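Local coordinates for Alr3699 protein (Nostoc sp., PDB 4XSO) that is probably a glycosyltransferase of the two-domain GT-B fold, with a family 4 region followed by a group 1 region, at residues Q221-D226 / T289-E294; P309-K314 / F329-G334. All coordinates share one frame; numbering follows the deposited sequence.

Both contacts lie in the group 1 region and follow one another without overlap. Interaction 1 brings helix 221-228 against the loop after strand 285-287, closing a loop of 62 residues that holds several strands and helices. Interaction 2 opens only after interaction 1 has closed and spans 14 residues: strands 310-313 and 329-331 pair side by side, with helix 318-321 in the connection between them, at one edge of the six-stranded parallel sheet. Their centres are about 9 Å apart, and they touch: Ser290 O packs on Ala313 CB at 3.2 Å, and Ile223 CD1 meets Gly334 O at 3.6 Å. Together they join the C-terminal ends of neighbouring strands to helix 221-228.

Interaction 1: Q221-D226 / T289-E294; sequences QHILID and TSTAPE
The first helix after strand 207-212 of the second Rossmann-like domain, helix 221-228, packs here on the loop that leaves strand 285-287, with Ile223 against Thr289 and Thr291. No hydrogen bond crosses the contact. Ile223 turns its side chain to the loop: its CG1 lies 4.1 Å from Thr291 CG2, the two side chains meeting at a slant, and its CB stands 4.4 Å from Thr289 CB. With CG1 anti to its own carbonyl carbon (chi1 -52°), that branch also lies over one face of the neighbouring His222 ring, near the rim. The methyl of Thr291 faces both helix residues, His222 CE1 approaching Thr291 CG2 to 4.5 Å.

The threonine hydroxyls bond to the turn before the helix. Thr289 OG1 is 4.1 Å from Gln221 N, too far for a bond, and is instead hydrogen-bonded to Gly220 O and His211 NE2; Thr291 OG1 bonds to Trp218 O. The His222 ring is fixed through ND1 by Tyr250 of helix 248-260, and Gln221 NE2 by Arg214 O. The contact therefore combines a small, largely buried apolar patch with hydroxyls held by backbone carbonyls and, for Thr289, by His211, joining a helix start to a loop at the C-terminal ends of the strands of a parallel sheet, as in the Rossmann-like C-terminal domain of GT-B proteins.

Interaction 2: P309-K314 / F329-G334; sequences PVVAAK and FLTTPG
Val311, Phe329 and Thr331 project from one face of a pair of parallel strands, 310-313 and 329-331, while Ala312 and Leu330 project from the other. On the first face Val311 CG2 is the touching branch: a chi1 of 54° places CG1 between the backbone N and the carbonyl carbon and sets CG2 anti to the N, where it meets Thr331 CG2 at 3.9 Å, the two side chains crossing at a slant, and also packs on Phe329 CB. The Phe329 ring swings back along the pair, so that CD2 comes 3.7 Å from Val310 O. Helix 336-348 covers this side, with Leu339 on Val311 and Ile342 on both Phe329 and Thr331. On the second face, the CD2 methyl of Leu330 reaches Ala312 CB at 4.0 Å, and Leu330 CB lies beside Lys314 CB before the rest of the lysine chain leads away.

Backbone bonds hold these groups in register. Phe329 N donates to Val310 O, and Phe329 O takes Ala312 N at 2.9 Å. Ala312 O receives Thr331 N and, weakly, Thr331 OG1 at 3.5 Å. Lys314 N then closes the run on Thr331 O at 2.7 Å. Past the last strand pair, Pro333 turns its ring against the first segment: CB packs on Ala313 CB, and CD approaches Lys314 O to 3.5 Å.

Strand 329-331 is the outermost strand of the sheet within this chain, and backbone bonds from Pro309 and Val311 to Val286 and His288 link its partner inward. Two adjacent parallel strands joined through a helical connection form the beta-alpha-beta unit of a Rossmann-like sheet.

Interaction 1: Q221-D226 / T289-E294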
ATOM      1  N   GLN A 221      21.336 -15.586 -30.553  1.00 37.37           N
ATOM      2  CA  GLN A 221      22.133 -15.341 -31.765  1.00 37.98           C
ATOM      3  C   GLN A 221      23.155 -16.444 -32.011  1.00 37.94           C
ATOM      4  O   GLN A 221      23.429 -16.755 -33.151  1.00 35.43           O
ATOM      5  CB  GLN A 221      22.878 -13.999 -31.670  1.00 42.70           C
ATOM      6  CG  GLN A 221      22.004 -12.781 -31.924  1.00 39.82           C
ATOM      7  CD  GLN A 221      21.355 -12.243 -30.656  1.00 39.27           C
ATOM      8  OE1 GLN A 221      21.523 -12.803 -29.572  1.00 38.73           O
ATOM      9  NE2 GLN A 221      20.603 -11.147 -30.792  1.00 38.38           N
ATOM     10  N   HIS A 222      23.673 -17.064 -30.945  1.00 35.15           N
ATOM     11  CA  HIS A 222      24.666 -18.151 -31.089  1.00 38.96           C
ATOM     12  C   HIS A 222      24.091 -19.403 -31.756  1.00 35.51           C
ATOM     13  O   HIS A 222      24.805 -20.154 -32.419  1.00 33.61           O
ATOM     14  CB  HIS A 222      25.313 -18.490 -29.708  1.00 37.78           C
ATOM     15  CG  HIS A 222      24.349 -19.081 -28.721  1.00 41.14           C
ATOM     16  ND1 HIS A 222      23.428 -18.315 -28.016  1.00 43.53           N
ATOM     17  CD2 HIS A 222      24.127 -20.367 -28.354  1.00 39.71           C
ATOM     18  CE1 HIS A 222      22.693 -19.110 -27.261  1.00 42.95           C
ATOM     19  NE2 HIS A 222      23.080 -20.358 -27.466  1.00 42.75           N
ATOM     20  N   ILE A 223      22.786 -19.601 -31.632  1.00 38.29           N
ATOM     21  CA  ILE A 223      22.092 -20.709 -32.298  1.00 35.34           C
ATOM     22  C   ILE A 223      22.045 -20.473 -33.832  1.00 36.03           C
ATOM     23  O   ILE A 223      22.332 -21.380 -34.585  1.00 34.71           O
ATOM     24  CB  ILE A 223      20.642 -20.882 -31.725  1.00 35.69           C
ATOM     25  CG1 ILE A 223      20.646 -20.983 -30.198  1.00 34.75           C
ATOM     26  CG2 ILE A 223      19.916 -22.077 -32.362  1.00 35.32           C
ATOM     27  CD1 ILE A 223      21.266 -22.287 -29.723  1.00 42.32           C
ATOM     28  N   LEU A 224      21.689 -19.244 -34.287  1.00 29.70           N
ATOM     29  CA  LEU A 224      21.750 -18.912 -35.700  1.00 31.79           C
ATOM     30  C   LEU A 224      23.176 -19.125 -36.245  1.00 30.47           C
ATOM     31  O   LEU A 224      23.355 -19.639 -37.340  1.00 31.40           O
ATOM     32  CB  LEU A 224      21.222 -17.473 -35.972  1.00 32.55           C
ATOM     33  CG  LEU A 224      21.355 -16.968 -37.421  1.00 35.74           C
ATOM     34  CD1 LEU A 224      20.543 -17.845 -38.346  1.00 35.35           C
ATOM     35  CD2 LEU A 224      20.857 -15.515 -37.513  1.00 36.81           C
ATOM     36  N   ILE A 225      24.171 -18.654 -35.503  1.00 32.33           N
ATOM     37  CA  ILE A 225      25.580 -18.793 -35.892  1.00 37.32           C
ATOM     38  C   ILE A 225      25.965 -20.299 -36.023  1.00 36.57           C
ATOM     39  O   ILE A 225      26.460 -20.667 -37.076  1.00 34.91           O
ATOM     40  CB  ILE A 225      26.492 -17.981 -34.943  1.00 36.63           C
ATOM     41  CG1 ILE A 225      26.165 -16.483 -35.102  1.00 36.42           C
ATOM     42  CG2 ILE A 225      27.950 -18.242 -35.270  1.00 33.32           C
ATOM     43  CD1 ILE A 225      26.555 -15.656 -33.911  1.00 39.19           C
ATOM     44  N   ASP A 226      25.619 -21.162 -35.044  1.00 32.90           N
ATOM     45  CA  ASP A 226      25.873 -22.612 -35.212  1.00 36.89           C
ATOM     46  C   ASP A 226      25.152 -23.173 -36.441  1.00 39.76           C
ATOM     47  O   ASP A 226      25.730 -23.889 -37.244  1.00 39.69           O
ATOM     48  CB  ASP A 226      25.420 -23.392 -34.006  1.00 41.13           C
ATOM     49  CG  ASP A 226      26.351 -23.276 -32.824  1.00 45.92           C
ATOM     50  OD1 ASP A 226      27.515 -22.954 -33.037  1.00 48.34           O
ATOM     51  OD2 ASP A 226      25.894 -23.493 -31.662  1.00 47.76           O
ATOM     52  N   THR A 289      15.235 -16.908 -32.650  1.00 34.65           N
ATOM     53  CA  THR A 289      15.881 -18.121 -32.111  1.00 36.58           C
ATOM     54  C   THR A 289      16.087 -18.005 -30.607  1.00 36.31           C
ATOM     55  O   THR A 289      17.104 -18.463 -30.107  1.00 37.11           O
ATOM     56  CB  THR A 289      17.247 -18.325 -32.747  1.00 34.47           C
ATOM     57  OG1 THR A 289      18.114 -17.232 -32.388  1.00 34.10           O
ATOM     58  CG2 THR A 289      17.092 -18.389 -34.257  1.00 42.27           C
ATOM     59  N   SER A 290      15.155 -17.332 -29.918  1.00 37.02           N
ATOM     60  CA  SER A 290      15.192 -17.208 -28.455  1.00 37.05           C
ATOM     61  C   SER A 290      15.141 -18.581 -27.742  1.00 38.10           C
ATOM     62  O   SER A 290      14.414 -19.498 -28.140  1.00 33.75           O
ATOM     63  CB  SER A 290      14.042 -16.348 -27.981  1.00 39.66           C
ATOM     64  OG  SER A 290      14.189 -15.031 -28.479  1.00 39.52           O
ATOM     65  N   THR A 291      15.908 -18.692 -26.672  1.00 35.09           N
ATOM     66  CA  THR A 291      16.121 -19.978 -25.981  1.00 41.04           C
ATOM     67  C   THR A 291      15.316 -20.034 -24.733  1.00 43.17           C
ATOM     68  O   THR A 291      15.431 -20.951 -23.992  1.00 42.66           O
ATOM     69  CB  THR A 291      17.594 -20.190 -25.634  1.00 38.21           C
ATOM     70  OG1 THR A 291      18.083 -19.051 -24.910  1.00 37.77           O
ATOM     71  CG2 THR A 291      18.398 -20.355 -26.885  1.00 33.71           C
ATOM     72  N   ALA A 292      14.517 -19.005 -24.484  1.00 43.56           N
ATOM     73  CA  ALA A 292      13.616 -19.023 -23.398  1.00 44.68           C
ATOM     74  C   ALA A 292      12.258 -18.551 -23.936  1.00 44.31           C
ATOM     75  O   ALA A 292      12.226 -17.689 -24.825  1.00 41.29           O
ATOM     76  CB  ALA A 292      14.125 -18.097 -22.289  1.00 52.37           C
ATOM     77  N   PRO A 293      11.158 -19.133 -23.414  1.00 42.63           N
ATOM     78  CA  PRO A 293       9.854 -18.876 -23.966  1.00 45.29           C
ATOM     79  C   PRO A 293       9.518 -17.416 -23.798  1.00 42.36           C
ATOM     80  O   PRO A 293       9.714 -16.870 -22.746  1.00 49.07           O
ATOM     81  CB  PRO A 293       8.918 -19.696 -23.067  1.00 47.94           C
ATOM     82  CG  PRO A 293       9.776 -20.760 -22.445  1.00 47.48           C
ATOM     83  CD  PRO A 293      11.089 -20.079 -22.271  1.00 44.76           C
ATOM     84  N   GLU A 294       9.019 -16.806 -24.832  1.00 43.18           N
ATOM     85  CA  GLU A 294       8.637 -15.425 -24.821  1.00 42.84           C
ATOM     86  C   GLU A 294       7.099 -15.318 -24.888  1.00 43.09           C
ATOM     87  O   GLU A 294       6.399 -16.166 -25.496  1.00 37.94           O
ATOM     88  CB  GLU A 294       9.296 -14.679 -26.006  1.00 43.57           C
ATOM     89  CG  GLU A 294      10.847 -14.582 -25.892  1.00 47.25           C
ATOM     90  CD  GLU A 294      11.518 -13.946 -27.102  1.00 49.42           C
ATOM     91  OE1 GLU A 294      10.832 -13.687 -28.126  1.00 55.64           O
ATOM     92  OE2 GLU A 294      12.746 -13.680 -27.035  1.00 55.93           O
TER

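Interaction 2: P309-K314 / F329-G334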
ATOM      1  N   PRO A 309       9.382 -14.926 -45.098  1.00 29.39           N
ATOM      2  CA  PRO A 309       9.393 -16.205 -44.399  1.00 33.43           C
ATOM      3  C   PRO A 309      10.000 -15.959 -43.020  1.00 32.12           C
ATOM      4  O   PRO A 309      10.974 -15.180 -42.897  1.00 32.11           O
ATOM      5  CB  PRO A 309      10.393 -17.018 -45.202  1.00 32.86           C
ATOM      6  CG  PRO A 309      10.517 -16.347 -46.527  1.00 33.79           C
ATOM      7  CD  PRO A 309      10.385 -14.904 -46.196  1.00 32.56           C
ATOM      8  N   VAL A 310       9.440 -16.587 -42.010  1.00 30.08           N
ATOM      9  CA  VAL A 310       9.915 -16.452 -40.678  1.00 27.42           C
ATOM     10  C   VAL A 310      10.068 -17.828 -40.032  1.00 27.79           C
ATOM     11  O   VAL A 310       9.190 -18.707 -40.169  1.00 31.84           O
ATOM     12  CB  VAL A 310       9.025 -15.532 -39.845  1.00 32.53           C
ATOM     13  CG1 VAL A 310       7.645 -16.154 -39.601  1.00 36.44           C
ATOM     14  CG2 VAL A 310       9.679 -15.227 -38.514  1.00 38.92           C
ATOM     15  N   VAL A 311      11.157 -18.006 -39.294  1.00 26.48           N
ATOM     16  CA  VAL A 311      11.399 -19.214 -38.547  1.00 28.31           C
ATOM     17  C   VAL A 311      11.504 -18.764 -37.129  1.00 27.19           C
ATOM     18  O   VAL A 311      12.148 -17.789 -36.867  1.00 31.95           O
ATOM     19  CB  VAL A 311      12.711 -19.984 -39.004  1.00 30.45           C
ATOM     20  CG1 VAL A 311      13.932 -19.148 -39.006  1.00 31.61           C
ATOM     21  CG2 VAL A 311      12.944 -21.215 -38.108  1.00 32.68           C
ATOM     22  N   ALA A 312      10.819 -19.443 -36.225  1.00 29.81           N
ATOM     23  CA  ALA A 312      10.834 -19.130 -34.814  1.00 33.34           C
ATOM     24  C   ALA A 312      11.054 -20.317 -33.920  1.00 35.84           C
ATOM     25  O   ALA A 312      10.840 -21.463 -34.295  1.00 32.34           O
ATOM     26  CB  ALA A 312       9.521 -18.469 -34.399  1.00 34.80           C
ATOM     27  N   ALA A 313      11.408 -20.014 -32.687  1.00 34.20           N
ATOM     28  CA  ALA A 313      11.649 -21.072 -31.711  1.00 35.36           C
ATOM     29  C   ALA A 313      10.285 -21.472 -31.170  1.00 36.34           C
ATOM     30  O   ALA A 313       9.460 -20.602 -30.896  1.00 35.36           O
ATOM     31  CB  ALA A 313      12.599 -20.574 -30.611  1.00 37.85           C
ATOM     32  N   LYS A 314      10.004 -22.775 -31.131  1.00 35.89           N
ATOM     33  CA  LYS A 314       8.726 -23.312 -30.707  1.00 39.90           C
ATOM     34  C   LYS A 314       8.569 -23.329 -29.180  1.00 41.22           C
ATOM     35  O   LYS A 314       8.760 -24.377 -28.519  1.00 41.88           O
ATOM     36  CB  LYS A 314       8.548 -24.705 -31.273  1.00 39.96           C
ATOM     37  CG  LYS A 314       7.139 -25.219 -31.174  1.00 47.61           C
ATOM     38  CD  LYS A 314       6.948 -26.639 -31.709  1.00 54.16           C
ATOM     39  CE  LYS A 314       5.611 -27.207 -31.212  1.00 62.11           C
ATOM     40  NZ  LYS A 314       4.813 -27.832 -32.303  1.00 71.55           N
ATOM     41  N   PHE A 329       7.699 -21.103 -39.962  1.00 31.06           N
ATOM     42  CA  PHE A 329       8.306 -22.354 -39.504  1.00 35.44           C
ATOM     43  C   PHE A 329       8.600 -22.253 -38.043  1.00 32.72           C
ATOM     44  O   PHE A 329       8.919 -21.166 -37.513  1.00 31.35           O
ATOM     45  CB  PHE A 329       9.591 -22.652 -40.226  1.00 35.14           C
ATOM     46  CG  PHE A 329       9.452 -22.666 -41.723  1.00 36.47           C
ATOM     47  CD1 PHE A 329       9.023 -23.774 -42.379  1.00 35.29           C
ATOM     48  CD2 PHE A 329       9.744 -21.521 -42.452  1.00 41.44           C
ATOM     49  CE1 PHE A 329       8.906 -23.805 -43.748  1.00 38.01           C
ATOM     50  CE2 PHE A 329       9.590 -21.516 -43.809  1.00 41.80           C
ATOM     51  CZ  PHE A 329       9.190 -22.654 -44.458  1.00 42.21           C
ATOM     52  N   LEU A 330       8.537 -23.405 -37.391  1.00 28.63           N
ATOM     53  CA  LEU A 330       8.762 -23.474 -35.961  1.00 34.15           C
ATOM     54  C   LEU A 330       9.782 -24.559 -35.753  1.00 36.11           C
ATOM     55  O   LEU A 330       9.657 -25.590 -36.339  1.00 37.00           O
ATOM     56  CB  LEU A 330       7.519 -23.831 -35.180  1.00 35.50           C
ATOM     57  CG  LEU A 330       6.400 -22.804 -35.206  1.00 38.08           C
ATOM     58  CD1 LEU A 330       5.157 -23.403 -34.541  1.00 39.40           C
ATOM     59  CD2 LEU A 330       6.878 -21.533 -34.543  1.00 40.16           C
ATOM     60  N   THR A 331      10.770 -24.312 -34.916  1.00 36.92           N
ATOM     61  CA  THR A 331      11.785 -25.311 -34.576  1.00 35.74           C
ATOM     62  C   THR A 331      12.037 -25.362 -33.080  1.00 38.96           C
ATOM     63  O   THR A 331      11.842 -24.382 -32.364  1.00 40.83           O
ATOM     64  CB  THR A 331      13.122 -24.937 -35.226  1.00 38.74           C
ATOM     65  OG1 THR A 331      13.503 -23.640 -34.761  1.00 33.42           O
ATOM     66  CG2 THR A 331      12.984 -24.898 -36.712  1.00 38.81           C
ATOM     67  N   THR A 332      12.544 -26.502 -32.620  1.00 39.00           N
ATOM     68  CA  THR A 332      12.791 -26.709 -31.213  1.00 37.63           C
ATOM     69  C   THR A 332      13.783 -25.730 -30.665  1.00 37.48           C
ATOM     70  O   THR A 332      14.858 -25.647 -31.169  1.00 42.99           O
ATOM     71  CB  THR A 332      13.409 -28.089 -31.023  1.00 42.67           C
ATOM     72  OG1 THR A 332      12.549 -29.069 -31.631  1.00 40.20           O
ATOM     73  CG2 THR A 332      13.626 -28.369 -29.551  1.00 41.98           C
ATOM     74  N   PRO A 333      13.459 -25.001 -29.585  1.00 41.28           N
ATOM     75  CA  PRO A 333      14.462 -24.025 -29.178  1.00 39.64           C
ATOM     76  C   PRO A 333      15.804 -24.651 -28.796  1.00 43.61           C
ATOM     77  O   PRO A 333      15.842 -25.730 -28.224  1.00 41.83           O
ATOM     78  CB  PRO A 333      13.834 -23.306 -27.977  1.00 41.00           C
ATOM     79  CG  PRO A 333      12.411 -23.656 -27.998  1.00 39.95           C
ATOM     80  CD  PRO A 333      12.240 -24.926 -28.764  1.00 44.66           C
ATOM     81  N   GLY A 334      16.875 -23.936 -29.123  1.00 45.82           N
ATOM     82  CA  GLY A 334      18.242 -24.331 -28.842  1.00 43.58           C
ATOM     83  C   GLY A 334      18.857 -25.312 -29.829  1.00 43.64           C
ATOM     84  O   GLY A 334      20.021 -25.642 -29.670  1.00 43.83           O
TER